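Local coordinates for protein GlcNAc Inducible Gene 2, GIG2 (Candida albicans, PDB 6AKZ) that binds an iron ion and is probably an oxygenase of the DUF1479 family, at residues E159-Q171 / M443-N455. Sequence-based numbering, arbitrary orientation.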
loop_
_atom_site.group_PDB
_atom_site.type_symbol
_atom_site.label_atom_id
_atom_site.label_comp_id
_atom_site.label_asym_id
_atom_site.label_seq_id
_atom_site.Cartn_x
_atom_site.Cartn_y
_atom_site.Cartn_z
ATOM N N GLU A 159 15.278 -1.260 12.969
ATOM C CA GLU A 159 16.532 -1.154 13.683
ATOM C C GLU A 159 16.366 -1.544 15.142
ATOM O O GLU A 159 17.098 -2.366 15.643
ATOM C CB GLU A 159 17.051 0.248 13.578
ATOM C CG GLU A 159 18.501 0.371 14.048
ATOM C CD GLU A 159 19.096 1.685 13.586
ATOM O OE1 GLU A 159 18.810 2.671 14.247
ATOM O OE2 GLU A 159 19.778 1.723 12.516
ATOM N N ASP A 160 15.355 -1.023 15.779
ATOM C CA ASP A 160 15.092 -1.335 17.170
ATOM C C ASP A 160 14.303 -2.611 17.283
ATOM O O ASP A 160 13.149 -2.604 17.527
ATOM C CB ASP A 160 14.360 -0.185 17.799
ATOM C CG ASP A 160 14.078 -0.383 19.267
ATOM O OD1 ASP A 160 14.433 -1.393 19.838
ATOM O OD2 ASP A 160 13.421 0.519 19.776
ATOM N N LYS A 161 14.983 -3.707 17.092
ATOM C CA LYS A 161 14.392 -5.035 17.115
ATOM C C LYS A 161 13.939 -5.469 18.504
ATOM O O LYS A 161 13.011 -6.272 18.623
ATOM C CB LYS A 161 15.308 -6.103 16.540
ATOM C CG LYS A 161 15.566 -5.907 15.042
ATOM C CD LYS A 161 16.445 -7.056 14.520
ATOM C CE LYS A 161 16.678 -7.053 13.011
ATOM N NZ LYS A 161 17.132 -5.667 12.623
ATOM N N GLU A 162 14.545 -4.900 19.535
ATOM C CA GLU A 162 14.178 -5.308 20.871
ATOM C C GLU A 162 12.794 -4.847 21.234
ATOM O O GLU A 162 12.090 -5.565 21.941
ATOM C CB GLU A 162 15.199 -4.752 21.860
ATOM C CG GLU A 162 15.023 -5.266 23.293
ATOM C CD GLU A 162 14.936 -6.778 23.395
ATOM O OE1 GLU A 162 15.667 -7.509 22.669
ATOM O OE2 GLU A 162 14.124 -7.230 24.223
ATOM N N ASN A 163 12.395 -3.656 20.776
ATOM C CA ASN A 163 11.144 -3.043 21.191
ATOM C C ASN A 163 10.078 -2.798 20.147
ATOM O O ASN A 163 8.883 -2.669 20.502
ATOM C CB ASN A 163 11.437 -1.733 21.860
ATOM C CG ASN A 163 12.257 -1.925 23.090
ATOM O OD1 ASN A 163 11.899 -2.731 23.957
ATOM N ND2 ASN A 163 13.395 -1.312 23.115
ATOM N N CYS A 164 10.464 -2.719 18.873
ATOM C CA CYS A 164 9.477 -2.306 17.872
ATOM C C CYS A 164 8.458 -3.431 17.687
ATOM O O CYS A 164 8.823 -4.608 17.340
ATOM C CB CYS A 164 10.166 -2.018 16.550
ATOM S SG CYS A 164 9.105 -1.306 15.303
ATOM N N LEU A 165 7.174 -3.105 17.835
ATOM C CA LEU A 165 6.121 -4.129 17.847
ATOM C C LEU A 165 5.674 -4.570 16.438
ATOM O O LEU A 165 4.521 -4.373 16.035
ATOM C CB LEU A 165 4.947 -3.687 18.726
ATOM C CG LEU A 165 5.345 -3.568 20.209
ATOM C CD1 LEU A 165 4.120 -3.027 20.931
ATOM C CD2 LEU A 165 5.753 -4.916 20.801
ATOM N N ILE A 166 6.591 -5.228 15.728
ATOM C CA ILE A 166 6.324 -5.744 14.394
ATOM C C ILE A 166 7.052 -7.068 14.210
ATOM O O ILE A 166 8.162 -7.274 14.764
ATOM C CB ILE A 166 6.633 -4.706 13.321
ATOM C CG1 ILE A 166 6.297 -5.236 11.926
ATOM C CG2 ILE A 166 8.089 -4.304 13.351
ATOM C CD1 ILE A 166 6.305 -4.114 10.878
ATOM N N ASP A 167 6.416 -7.961 13.457
ATOM C CA ASP A 167 6.977 -9.219 13.054
ATOM C C ASP A 167 6.843 -9.372 11.550
ATOM O O ASP A 167 5.811 -9.753 11.014
ATOM C CB ASP A 167 6.307 -10.365 13.826
ATOM C CG ASP A 167 6.685 -11.764 13.268
ATOM O OD1 ASP A 167 7.763 -11.910 12.621
ATOM O OD2 ASP A 167 5.926 -12.726 13.534
ATOM N N LEU A 168 7.932 -9.064 10.865
ATOM C CA LEU A 168 7.911 -9.056 9.409
ATOM C C LEU A 168 7.917 -10.464 8.841
ATOM O O LEU A 168 7.605 -10.655 7.667
ATOM C CB LEU A 168 9.125 -8.269 8.914
ATOM C CG LEU A 168 8.943 -6.760 8.996
ATOM C CD1 LEU A 168 10.281 -6.066 8.720
ATOM C CD2 LEU A 168 7.930 -6.228 8.031
ATOM N N ASP A 169 8.207 -11.442 9.668
ATOM C CA ASP A 169 8.082 -12.839 9.267
ATOM C C ASP A 169 6.642 -13.320 9.208
ATOM O O ASP A 169 6.381 -14.471 8.809
ATOM C CB ASP A 169 8.817 -13.753 10.256
ATOM C CG ASP A 169 10.289 -13.563 10.240
ATOM O OD1 ASP A 169 10.822 -13.028 9.242
ATOM O OD2 ASP A 169 10.947 -13.960 11.235
ATOM N N THR A 170 5.664 -12.541 9.609
ATOM C CA THR A 170 4.339 -13.024 9.588
ATOM C C THR A 170 3.491 -12.159 8.659
ATOM O O THR A 170 3.400 -10.917 8.851
ATOM C CB THR A 170 3.765 -13.019 10.963
ATOM O OG1 THR A 170 4.455 -14.026 11.740
ATOM C CG2 THR A 170 2.270 -13.330 10.940
ATOM N N GLN A 171 2.803 -12.835 7.723
ATOM C CA GLN A 171 1.815 -12.197 6.852
ATOM C C GLN A 171 0.429 -12.363 7.429
ATOM O O GLN A 171 0.037 -13.458 7.707
ATOM C CB GLN A 171 1.884 -12.845 5.472
ATOM C CG GLN A 171 0.819 -12.497 4.485
ATOM C CD GLN A 171 0.799 -11.047 4.032
ATOM O OE1 GLN A 171 1.680 -10.217 4.358
ATOM N NE2 GLN A 171 -0.139 -10.765 3.170
ATOM N N MET A 443 12.966 -17.094 20.331
ATOM C CA MET A 443 12.564 -15.857 19.723
ATOM C C MET A 443 12.464 -14.827 20.825
ATOM O O MET A 443 12.027 -15.155 21.923
ATOM C CB MET A 443 11.229 -16.052 18.990
ATOM C CG MET A 443 10.644 -14.808 18.332
ATOM S SD MET A 443 9.187 -15.264 17.398
ATOM C CE MET A 443 9.886 -16.061 15.944
ATOM N N SER A 444 12.796 -13.580 20.523
ATOM C CA SER A 444 12.681 -12.494 21.530
ATOM C C SER A 444 12.455 -11.156 20.853
ATOM O O SER A 444 12.081 -11.107 19.649
ATOM C CB SER A 444 13.900 -12.470 22.455
ATOM O OG SER A 444 15.055 -12.237 21.691
ATOM N N GLY A 445 12.529 -10.075 21.655
ATOM C CA GLY A 445 12.305 -8.778 21.141
ATOM C C GLY A 445 10.891 -8.507 20.692
ATOM O O GLY A 445 9.902 -9.131 21.172
ATOM N N GLY A 446 10.766 -7.485 19.832
ATOM C CA GLY A 446 9.446 -7.015 19.414
ATOM C C GLY A 446 8.682 -8.063 18.664
ATOM O O GLY A 446 7.424 -8.158 18.750
ATOM N N GLN A 447 9.407 -8.931 17.964
ATOM C CA GLN A 447 8.765 -10.049 17.283
ATOM C C GLN A 447 8.006 -11.005 18.254
ATOM O O GLN A 447 6.838 -11.387 18.036
ATOM C CB GLN A 447 9.811 -10.751 16.485
ATOM C CG GLN A 447 9.322 -11.817 15.601
ATOM C CD GLN A 447 10.457 -12.508 14.856
ATOM O OE1 GLN A 447 11.572 -12.682 15.388
ATOM N NE2 GLN A 447 10.158 -12.958 13.636
ATOM N N ALA A 448 8.693 -11.383 19.325
ATOM C CA ALA A 448 8.038 -12.155 20.404
ATOM C C ALA A 448 6.907 -11.382 21.070
ATOM O O ALA A 448 5.804 -11.925 21.317
ATOM C CB ALA A 448 9.015 -12.625 21.462
ATOM N N LYS A 449 7.106 -10.107 21.318
ATOM C CA LYS A 449 6.113 -9.340 21.999
ATOM C C LYS A 449 4.848 -9.167 21.166
ATOM O O LYS A 449 3.731 -9.295 21.694
ATOM C CB LYS A 449 6.659 -7.999 22.405
ATOM C CG LYS A 449 7.780 -8.093 23.458
ATOM C CD LYS A 449 8.439 -6.721 23.565
ATOM C CE LYS A 449 9.572 -6.766 24.585
ATOM N NZ LYS A 449 10.484 -5.629 24.423
ATOM N N ILE A 450 5.000 -8.859 19.864
ATOM C CA ILE A 450 3.762 -8.668 19.041
ATOM C C ILE A 450 2.962 -9.962 18.930
ATOM O O ILE A 450 1.711 -9.949 18.917
ATOM C CB ILE A 450 4.068 -7.964 17.700
ATOM C CG1 ILE A 450 2.787 -7.449 17.060
ATOM C CG2 ILE A 450 4.850 -8.951 16.763
ATOM C CD1 ILE A 450 1.982 -6.474 17.901
ATOM N N ARG A 451 3.646 -11.092 18.866
ATOM C CA ARG A 451 2.976 -12.335 18.826
ATOM C C ARG A 451 2.189 -12.553 20.102
ATOM O O ARG A 451 1.053 -12.975 20.049
ATOM C CB ARG A 451 3.923 -13.484 18.544
ATOM C CG ARG A 451 4.420 -13.549 17.147
ATOM C CD ARG A 451 5.286 -14.758 16.891
ATOM N NE ARG A 451 5.901 -14.659 15.564
ATOM C CZ ARG A 451 6.465 -15.632 14.886
ATOM N NH1 ARG A 451 6.582 -16.866 15.390
ATOM N NH2 ARG A 451 6.965 -15.350 13.663
ATOM N N SER A 452 2.778 -12.254 21.243
ATOM C CA SER A 452 2.061 -12.374 22.493
ATOM C C SER A 452 0.841 -11.466 22.560
ATOM O O SER A 452 -0.254 -11.890 23.018
ATOM C CB SER A 452 2.989 -12.125 23.684
ATOM O OG SER A 452 2.207 -12.152 24.900
ATOM N N ILE A 453 1.018 -10.220 22.142
ATOM C CA ILE A 453 -0.080 -9.243 22.183
ATOM C C ILE A 453 -1.237 -9.728 21.268
ATOM O O ILE A 453 -2.429 -9.707 21.676
ATOM C CB ILE A 453 0.439 -7.897 21.782
ATOM C CG1 ILE A 453 1.361 -7.349 22.894
ATOM C CG2 ILE A 453 -0.720 -6.929 21.447
ATOM C CD1 ILE A 453 2.254 -6.200 22.430
ATOM N N ALA A 454 -0.902 -10.237 20.080
ATOM C CA ALA A 454 -1.946 -10.822 19.236
ATOM C C ALA A 454 -2.695 -11.985 19.885
ATOM O O ALA A 454 -3.932 -12.034 19.867
ATOM C CB ALA A 454 -1.406 -11.276 17.893
ATOM N N ASN A 455 -1.948 -12.890 20.454
ATOM C CA ASN A 455 -2.532 -13.986 21.179
ATOM C C ASN A 455 -3.443 -13.552 22.310
ATOM O O ASN A 455 -4.543 -14.137 22.453
ATOM C CB ASN A 455 -1.435 -14.887 21.672
ATOM C CG ASN A 455 -0.779 -15.691 20.560
ATOM O OD1 ASN A 455 -1.197 -15.718 19.382
ATOM N ND2 ASN A 455 0.241 -16.375 20.933
HETATM O O HOH W 1 12.129 -8.312 16.919
#
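Asp167 meets the first turns of helix 445-460 through both oxygens of its carboxylate, each used differently. OD2 takes NE and NH2 of Arg451 side-on, each nitrogen 2.8 Å away; NH2 comes in on the syn side, whereas NE reaches the same oxygen from above the carboxylate plane. Thr170 OG1 donates to OD2 as well, so three donors converge on one atom. OD1 accepts Gln447 NE2 at 2.8 Å, the carboxylate and amide planes standing 71° apart. The extended Gln447 chain brings this nitrogen between two aspartates, and its second bond, a more bent one, goes to Asp169 OD2 (2.7 Å). Asp167 CG lies anti to the backbone N (chi1 170°), directing the carboxylate at the helix while CB rests on Ile450 CG2 (3.6 Å).

Packing is tight around Gly446. Its N donates almost straight to Lys161 O, and its CA lies 3.2 Å from Cys164 O in a CA-H...O contact that leaves no room for a side chain. A water links Lys161 O to the next backbone amide, that of Gln447. Beside this, Leu165 sets CD2 against Lys449 CB (3.6 Å) and CD1 against Ile453 CD1, with Tyr468 of helix 466-474 joining the apolar cluster.

The exposed margin at Glu162 and Asn163 is looser. Lys449 NZ bonds to Glu162 O (3.0 Å), but its salt bridge to Glu162 OE2 is long.

The contact thus joins helix 445-460 to the loop 161-165 and to the type I beta turn Asp167-Thr170, away from the iron site. With Arg451 and several other donors around it, Asp167 is probably held as a carboxylate anion. Lys161 O takes the backbone amide of Gly446, a bond independent of side-chain charge, whereas Glu162 O receives the ammonium group of Lys449.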